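PDB 3LPZ: uncharacterized protein from Chaetomium thermophilum, which is a Get4-family alpha-solenoid protein of the Get pathway that binds Get5 and probably other partners in tail-anchored protein biogenesis. Local coordinates for residues R116-M121 with H140-L145; A284-A289 with Q296-S301. All blocks are in the same frame, centred on the assembly; numbering follows the deposited sequence.

Both contacts lie in the alpha-solenoid of a single, largely helical chain, and they follow one another along it, interaction 1 closing before interaction 2 opens. Their centres are 32 Å apart and their nearest atoms about 21 Å apart, so they do not touch. Interaction 1 is a buried helix-to-helix contact, centred 10 Å from the centre of the chain. Interaction 2, centred 23 Å from it, is a surface contact in which the loop after helix 282-293 folds back on that helix. The first is purely apolar; the second mixes apolar packing with charges held apart. Together they sample the interior of the solenoid and one of its connecting loops.

Interaction 1: R116-M121 with H140-L145; sequences RFVKEM and HVVGTL
In the alpha-solenoid, helices 112-128 and 136-148 follow one another in the chain and run in roughly opposite directions, meeting here through Val118 and Met121 on one and Val142 on the other. Val142 divides its two methyls between two partners one helical turn apart. Its CG1 lies anti to the backbone N (chi1 168°) and faces Val118 CG1 tip to tip at 4.0 Å; CG2, the methyl beside the backbone N, takes the closer contact, 3.6 Å from Met121 CE. Met121 approaches differently: its chain is extended as far as the sulfur and then bends at chi3 (79°), so that the terminal methyl does the touching while the two side chains slide past each other. The closest CA atoms, of Val118 and Val142, are 7.8 Å apart, and the side chains fill the space between them. All three touching residues are buried: Leu104 packs on Val118, and His158 meets Val142, which joins the pair to helices 94-104 and 152-159. Within helix 136-148 the Val141 carbonyl serves two donors: Leu145 N in the regular helical bond, and the Thr144 hydroxyl, whose OG1 lies 2.9 Å from Val141 O.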
ATOM      1  N   ARG A 116      -4.762   2.626 -15.764  1.00 24.30           N
ATOM      2  CA  ARG A 116      -3.816   1.894 -16.617  0.50 24.26           C
ATOM      3  C   ARG A 116      -2.390   2.406 -16.388  1.00 22.82           C
ATOM      4  O   ARG A 116      -1.468   1.614 -16.248  1.00 22.16           O
ATOM      5  CB  ARG A 116      -4.195   2.027 -18.098  0.50 25.15           C
ATOM      6  CG  ARG A 116      -3.380   1.143 -19.080  0.50 28.63           C
ATOM      7  CD  ARG A 116      -3.785   1.459 -20.525  0.50 34.01           C
ATOM      8  NE  ARG A 116      -2.999   0.752 -21.542  0.50 37.69           N
ATOM      9  CZ  ARG A 116      -2.206  -0.284 -21.294  0.50 38.02           C
ATOM     10  NH1 ARG A 116      -2.097  -0.744 -20.058  0.50 38.22           N
ATOM     11  NH2 ARG A 116      -1.525  -0.856 -22.280  0.50 36.01           N
ATOM     12  N   PHE A 117      -2.210   3.725 -16.345  1.00 21.08           N
ATOM     13  CA  PHE A 117      -0.874   4.293 -16.136  1.00 19.33           C
ATOM     14  C   PHE A 117      -0.278   3.775 -14.817  1.00 19.22           C
ATOM     15  O   PHE A 117       0.884   3.344 -14.787  1.00 19.19           O
ATOM     16  CB  PHE A 117      -0.900   5.819 -16.149  1.00 18.92           C
ATOM     17  CG  PHE A 117       0.424   6.440 -15.846  1.00 18.69           C
ATOM     18  CD1 PHE A 117       1.484   6.355 -16.762  1.00 17.62           C
ATOM     19  CD2 PHE A 117       0.645   7.078 -14.617  1.00 18.52           C
ATOM     20  CE1 PHE A 117       2.747   6.936 -16.477  1.00 17.15           C
ATOM     21  CE2 PHE A 117       1.907   7.651 -14.328  1.00 19.82           C
ATOM     22  CZ  PHE A 117       2.954   7.579 -15.273  1.00 18.06           C
ATOM     23  N   VAL A 118      -1.072   3.798 -13.743  1.00 18.27           N
ATOM     24  CA  VAL A 118      -0.577   3.387 -12.426  1.00 18.41           C
ATOM     25  C   VAL A 118      -0.189   1.919 -12.450  1.00 18.98           C
ATOM     26  O   VAL A 118       0.886   1.547 -11.964  1.00 18.46           O
ATOM     27  CB  VAL A 118      -1.585   3.702 -11.266  1.00 18.33           C
ATOM     28  CG1 VAL A 118      -1.255   2.883  -9.975  1.00 17.36           C
ATOM     29  CG2 VAL A 118      -1.586   5.239 -10.972  1.00 18.32           C
ATOM     30  N   LYS A 119      -1.059   1.088 -13.021  1.00 19.90           N
ATOM     31  CA  LYS A 119      -0.759  -0.322 -13.186  1.00 21.85           C
ATOM     32  C   LYS A 119       0.546  -0.562 -13.964  1.00 20.76           C
ATOM     33  O   LYS A 119       1.394  -1.355 -13.524  1.00 20.56           O
ATOM     34  CB  LYS A 119      -1.927  -1.014 -13.885  1.00 23.24           C
ATOM     35  CG  LYS A 119      -1.966  -2.505 -13.735  1.00 30.38           C
ATOM     36  CD  LYS A 119      -1.257  -3.238 -14.876  1.00 38.52           C
ATOM     37  CE  LYS A 119      -1.554  -4.748 -14.806  1.00 43.02           C
ATOM     38  NZ  LYS A 119      -0.314  -5.561 -15.057  1.00 47.24           N
ATOM     39  N   GLU A 120       0.705   0.114 -15.103  1.00 19.42           N
ATOM     40  CA  GLU A 120       1.891  -0.096 -15.939  1.00 19.28           C
ATOM     41  C   GLU A 120       3.167   0.342 -15.231  1.00 18.73           C
ATOM     42  O   GLU A 120       4.170  -0.385 -15.256  1.00 18.36           O
ATOM     43  CB  GLU A 120       1.760   0.605 -17.302  1.00 20.60           C
ATOM     44  CG  GLU A 120       0.605   0.037 -18.181  1.00 22.72           C
ATOM     45  CD  GLU A 120       0.812  -1.426 -18.622  1.00 28.42           C
ATOM     46  OE1 GLU A 120       1.955  -1.935 -18.658  1.00 30.38           O
ATOM     47  OE2 GLU A 120      -0.191  -2.076 -18.935  1.00 31.27           O
ATOM     48  N   MET A 121       3.116   1.526 -14.626  1.00 17.33           N
ATOM     49  CA  MET A 121       4.257   2.153 -13.967  1.00 18.39           C
ATOM     50  C   MET A 121       4.757   1.253 -12.800  1.00 18.11           C
ATOM     51  O   MET A 121       5.964   0.983 -12.665  1.00 17.27           O
ATOM     52  CB  MET A 121       3.796   3.545 -13.464  1.00 18.97           C
ATOM     53  CG  MET A 121       4.740   4.302 -12.542  1.00 22.83           C
ATOM     54  SD  MET A 121       3.954   5.753 -11.765  1.00 24.29           S
ATOM     55  CE  MET A 121       2.984   5.059 -10.417  1.00 22.99           C
ATOM     56  N   HIS A 140       4.310   4.821  -2.271  1.00 16.21           N
ATOM     57  CA  HIS A 140       4.011   5.904  -1.358  1.00 16.77           C
ATOM     58  C   HIS A 140       3.167   7.036  -1.998  1.00 17.09           C
ATOM     59  O   HIS A 140       2.136   7.438  -1.468  1.00 16.90           O
ATOM     60  CB  HIS A 140       5.273   6.508  -0.756  1.00 16.32           C
ATOM     61  CG  HIS A 140       4.975   7.684   0.132  1.00 17.38           C
ATOM     62  ND1 HIS A 140       4.451   7.534   1.398  1.00 17.43           N
ATOM     63  CD2 HIS A 140       5.082   9.019  -0.082  1.00 17.57           C
ATOM     64  CE1 HIS A 140       4.256   8.733   1.933  1.00 19.35           C
ATOM     65  NE2 HIS A 140       4.641   9.651   1.061  1.00 19.34           N
ATOM     66  N   VAL A 141       3.659   7.579  -3.101  1.00 17.20           N
ATOM     67  CA  VAL A 141       2.959   8.651  -3.784  1.00 17.34           C
ATOM     68  C   VAL A 141       1.549   8.248  -4.281  1.00 17.17           C
ATOM     69  O   VAL A 141       0.602   8.986  -4.063  1.00 16.49           O
ATOM     70  CB  VAL A 141       3.824   9.278  -4.895  1.00 17.28           C
ATOM     71  CG1 VAL A 141       3.014  10.392  -5.616  1.00 18.12           C
ATOM     72  CG2 VAL A 141       5.136   9.850  -4.260  1.00 18.05           C
ATOM     73  N   VAL A 142       1.410   7.081  -4.903  1.00 16.90           N
ATOM     74  CA  VAL A 142       0.103   6.610  -5.354  1.00 17.59           C
ATOM     75  C   VAL A 142      -0.805   6.477  -4.122  1.00 18.06           C
ATOM     76  O   VAL A 142      -1.966   6.892  -4.128  1.00 17.28           O
ATOM     77  CB  VAL A 142       0.222   5.239  -6.092  1.00 17.85           C
ATOM     78  CG1 VAL A 142      -1.158   4.582  -6.305  1.00 18.70           C
ATOM     79  CG2 VAL A 142       0.966   5.426  -7.432  1.00 19.00           C
ATOM     80  N   GLY A 143      -0.243   5.913  -3.052  1.00 18.70           N
ATOM     81  CA  GLY A 143      -0.989   5.740  -1.817  1.00 19.48           C
ATOM     82  C   GLY A 143      -1.467   7.067  -1.252  1.00 20.06           C
ATOM     83  O   GLY A 143      -2.637   7.175  -0.840  1.00 20.35           O
ATOM     84  N   THR A 144      -0.599   8.084  -1.258  1.00 19.50           N
ATOM     85  CA  THR A 144      -1.014   9.408  -0.746  1.00 20.33           C
ATOM     86  C   THR A 144      -2.081  10.083  -1.631  1.00 20.56           C
ATOM     87  O   THR A 144      -2.994  10.748  -1.120  1.00 19.27           O
ATOM     88  CB  THR A 144       0.138  10.392  -0.519  1.00 20.45           C
ATOM     89  OG1 THR A 144       0.678  10.797  -1.798  1.00 26.29           O
ATOM     90  CG2 THR A 144       1.225   9.724   0.324  1.00 18.29           C
ATOM     91  N   LEU A 145      -1.973   9.893  -2.933  1.00 20.18           N
ATOM     92  CA  LEU A 145      -2.989  10.381  -3.846  1.00 21.83           C
ATOM     93  C   LEU A 145      -4.343   9.735  -3.558  1.00 21.33           C
ATOM     94  O   LEU A 145      -5.361  10.431  -3.500  1.00 22.04           O
ATOM     95  CB  LEU A 145      -2.558  10.145  -5.308  1.00 22.64           C
ATOM     96  CG  LEU A 145      -1.993  11.285  -6.169  1.00 26.66           C
ATOM     97  CD1 LEU A 145      -1.366  12.479  -5.412  1.00 27.98           C
ATOM     98  CD2 LEU A 145      -1.037  10.726  -7.226  1.00 28.23           C
TER

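Interaction 2: A284-A289 with Q296-S301; sequences ALELIA and QRPRQS
Arg297 folds back over Leu287 and Glu286, laying a long polar side chain against helix 282-293, which the chain has only just left. The close part of the contact belongs to Leu287. Its CD2 sits 3.5 Å from Arg297 NH1 and 3.9 Å from Arg297 CD, so this one methyl meets both the aliphatic stem and the guanidinium. Leu287 CG lies over one face of that group, displaced toward its rim, and the packing is apolar carbon against a flat cation. A bend at chi3 (65°) swings the end of the arginine obliquely across the leucine. Leu287 in turn rests on Leu199, which links this surface patch to helix 186-199. Lower on the same arginine, CG passes 3.9 Å from the backbone O of Glu286.

The Glu286 side is looser, and the Arg297 and Pro298 that face it are exposed to solvent. Its extended side chain crosses Arg297 at about a right angle and brings OE1 to the guanidinium edge, near the plane of that group, yet OE1 remains 4.0 Å from Arg297 NE. That is beyond a salt bridge; the carboxylate and guanidinium planes, 47° apart, are not paired, and any attraction is probably a weak, longer-range one. Pro298 only brushes the same oxygen, its CD 4.1 Å from Glu286 OE1.

Arg297 also touches Glu290, a turn further along the helix, and a backbone hydrogen bond between Ala289 and Ile295 closes the turn by which the chain doubles back. From Gln296 to Ser301 the backbone keeps to extended, polyproline-II-like angles without helix or strand. This is the connecting loop of an alpha-solenoid: an extended link to helix 303-312 that first runs back along the Glu286 and Leu287 side of the preceding helix, at the protein surface.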
ATOM      1  N   ALA A 284      -4.659 -13.084   9.654  1.00 26.82           N
ATOM      2  CA  ALA A 284      -3.554 -12.209  10.049  1.00 25.82           C
ATOM      3  C   ALA A 284      -2.832 -12.736  11.291  1.00 25.41           C
ATOM      4  O   ALA A 284      -1.603 -12.750  11.334  1.00 24.72           O
ATOM      5  CB  ALA A 284      -4.038 -10.778  10.295  1.00 25.15           C
ATOM      6  N   LEU A 285      -3.592 -13.136  12.312  1.00 24.99           N
ATOM      7  CA  LEU A 285      -2.978 -13.578  13.567  1.00 25.60           C
ATOM      8  C   LEU A 285      -2.252 -14.906  13.393  1.00 25.83           C
ATOM      9  O   LEU A 285      -1.199 -15.113  13.975  1.00 26.79           O
ATOM     10  CB  LEU A 285      -4.011 -13.673  14.689  1.00 25.06           C
ATOM     11  CG  LEU A 285      -4.470 -12.313  15.211  1.00 24.19           C
ATOM     12  CD1 LEU A 285      -5.614 -12.478  16.173  1.00 24.30           C
ATOM     13  CD2 LEU A 285      -3.291 -11.524  15.857  1.00 23.11           C
ATOM     14  N   GLU A 286      -2.826 -15.789  12.590  1.00 26.16           N
ATOM     15  CA  GLU A 286      -2.172 -17.068  12.241  1.00 27.65           C
ATOM     16  C   GLU A 286      -0.837 -16.851  11.552  1.00 27.02           C
ATOM     17  O   GLU A 286       0.152 -17.497  11.887  1.00 27.09           O
ATOM     18  CB  GLU A 286      -3.057 -17.868  11.304  1.00 27.83           C
ATOM     19  CG  GLU A 286      -4.130 -18.646  12.013  1.00 33.17           C
ATOM     20  CD  GLU A 286      -4.997 -19.406  11.042  1.00 39.52           C
ATOM     21  OE1 GLU A 286      -4.464 -19.940  10.035  1.00 43.08           O
ATOM     22  OE2 GLU A 286      -6.212 -19.455  11.284  1.00 43.65           O
ATOM     23  N   LEU A 287      -0.817 -15.943  10.582  1.00 27.24           N
ATOM     24  CA  LEU A 287       0.427 -15.645   9.851  1.00 28.23           C
ATOM     25  C   LEU A 287       1.466 -14.993  10.756  1.00 27.38           C
ATOM     26  O   LEU A 287       2.654 -15.327  10.689  1.00 27.41           O
ATOM     27  CB  LEU A 287       0.166 -14.785   8.610  1.00 28.91           C
ATOM     28  CG  LEU A 287      -0.263 -15.567   7.369  1.00 33.12           C
ATOM     29  CD1 LEU A 287      -0.697 -14.616   6.277  1.00 36.10           C
ATOM     30  CD2 LEU A 287       0.858 -16.479   6.844  1.00 36.09           C
ATOM     31  N   ILE A 288       1.004 -14.089  11.614  1.00 26.25           N
ATOM     32  CA  ILE A 288       1.855 -13.457  12.614  1.00 25.08           C
ATOM     33  C   ILE A 288       2.436 -14.463  13.628  1.00 25.03           C
ATOM     34  O   ILE A 288       3.622 -14.412  13.923  1.00 23.83           O
ATOM     35  CB  ILE A 288       1.084 -12.290  13.322  1.00 25.08           C
ATOM     36  CG1 ILE A 288       0.966 -11.087  12.356  1.00 23.26           C
ATOM     37  CG2 ILE A 288       1.766 -11.895  14.665  1.00 23.92           C
ATOM     38  CD1 ILE A 288      -0.033 -10.016  12.787  1.00 20.90           C
ATOM     39  N   ALA A 289       1.599 -15.364  14.157  1.00 25.70           N
ATOM     40  CA  ALA A 289       2.079 -16.457  15.030  1.00 26.63           C
ATOM     41  C   ALA A 289       3.144 -17.330  14.353  1.00 27.66           C
ATOM     42  O   ALA A 289       4.113 -17.744  14.998  1.00 27.85           O
ATOM     43  CB  ALA A 289       0.911 -17.361  15.520  1.00 26.37           C
ATOM     44  N   GLN A 296       3.220 -22.964  13.959  1.00 45.68           N
ATOM     45  CA  GLN A 296       2.775 -23.409  12.629  1.00 48.58           C
ATOM     46  C   GLN A 296       1.278 -23.182  12.459  1.00 50.07           C
ATOM     47  O   GLN A 296       0.507 -23.380  13.406  1.00 50.20           O
ATOM     48  CB  GLN A 296       3.115 -24.894  12.387  1.00 48.90           C
ATOM     49  CG  GLN A 296       4.595 -25.286  12.635  1.00 51.27           C
ATOM     50  CD  GLN A 296       5.581 -24.864  11.520  1.00 53.26           C
ATOM     51  OE1 GLN A 296       6.531 -25.597  11.218  1.00 55.31           O
ATOM     52  NE2 GLN A 296       5.375 -23.683  10.933  1.00 53.00           N
ATOM     53  N   ARG A 297       0.877 -22.748  11.269  1.00 52.05           N
ATOM     54  CA  ARG A 297      -0.538 -22.535  10.964  1.00 54.69           C
ATOM     55  C   ARG A 297      -1.314 -23.842  10.990  1.00 56.41           C
ATOM     56  O   ARG A 297      -0.894 -24.816  10.357  1.00 56.77           O
ATOM     57  CB  ARG A 297      -0.700 -21.889   9.594  1.00 54.64           C
ATOM     58  CG  ARG A 297      -0.081 -20.522   9.501  1.00 55.29           C
ATOM     59  CD  ARG A 297      -0.017 -20.063   8.083  1.00 57.52           C
ATOM     60  NE  ARG A 297      -1.350 -19.869   7.521  1.00 58.59           N
ATOM     61  CZ  ARG A 297      -1.581 -19.546   6.255  1.00 59.77           C
ATOM     62  NH1 ARG A 297      -0.563 -19.384   5.412  1.00 60.39           N
ATOM     63  NH2 ARG A 297      -2.825 -19.385   5.831  1.00 60.11           N
ATOM     64  N   PRO A 298      -2.447 -23.873  11.718  1.00 58.31           N
ATOM     65  CA  PRO A 298      -3.299 -25.072  11.705  1.00 59.89           C
ATOM     66  C   PRO A 298      -3.791 -25.371  10.296  1.00 61.31           C
ATOM     67  O   PRO A 298      -3.893 -24.457   9.473  1.00 61.36           O
ATOM     68  CB  PRO A 298      -4.471 -24.687  12.614  1.00 59.79           C
ATOM     69  CG  PRO A 298      -3.927 -23.578  13.483  1.00 59.38           C
ATOM     70  CD  PRO A 298      -3.002 -22.816  12.586  1.00 58.41           C
ATOM     71  N   ARG A 299      -4.064 -26.644  10.011  1.00 63.07           N
ATOM     72  CA  ARG A 299      -4.590 -27.043   8.701  1.00 64.80           C
ATOM     73  C   ARG A 299      -5.891 -26.281   8.440  1.00 65.23           C
ATOM     74  O   ARG A 299      -6.660 -26.036   9.370  1.00 65.34           O
ATOM     75  CB  ARG A 299      -4.851 -28.550   8.659  1.00 65.28           C
ATOM     76  CG  ARG A 299      -3.646 -29.447   8.979  1.00 67.32           C
ATOM     77  CD  ARG A 299      -4.084 -30.758   9.658  1.00 70.25           C
ATOM     78  NE  ARG A 299      -5.239 -31.366   8.992  1.00 72.39           N
ATOM     79  CZ  ARG A 299      -6.506 -31.240   9.394  1.00 73.54           C
ATOM     80  NH1 ARG A 299      -6.807 -30.536  10.482  1.00 74.14           N
ATOM     81  NH2 ARG A 299      -7.478 -31.824   8.708  1.00 74.09           N
ATOM     82  N   GLN A 300      -6.130 -25.882   7.196  1.00 66.05           N
ATOM     83  CA  GLN A 300      -7.329 -25.105   6.907  1.00 66.95           C
ATOM     84  C   GLN A 300      -8.550 -26.023   6.942  1.00 67.26           C
ATOM     85  O   GLN A 300      -8.610 -27.025   6.222  1.00 67.28           O
ATOM     86  CB  GLN A 300      -7.205 -24.326   5.588  1.00 67.12           C
ATOM     87  CG  GLN A 300      -7.747 -25.019   4.350  1.00 67.68           C
ATOM     88  CD  GLN A 300      -7.564 -24.184   3.103  1.00 68.57           C
ATOM     89  OE1 GLN A 300      -6.439 -23.973   2.640  1.00 69.05           O
ATOM     90  NE2 GLN A 300      -8.666 -23.704   2.548  1.00 68.52           N
ATOM     91  N   SER A 301      -9.489 -25.694   7.824  1.00 67.62           N
ATOM     92  CA  SER A 301     -10.706 -26.481   7.994  1.00 67.95           C
ATOM     93  C   SER A 301     -11.513 -26.540   6.702  1.00 67.93           C
ATOM     94  O   SER A 301     -11.773 -25.513   6.067  1.00 67.86           O
ATOM     95  CB  SER A 301     -11.569 -25.928   9.135  1.00 68.12           C
ATOM     96  OG  SER A 301     -12.790 -26.653   9.249  1.00 68.18           O
TER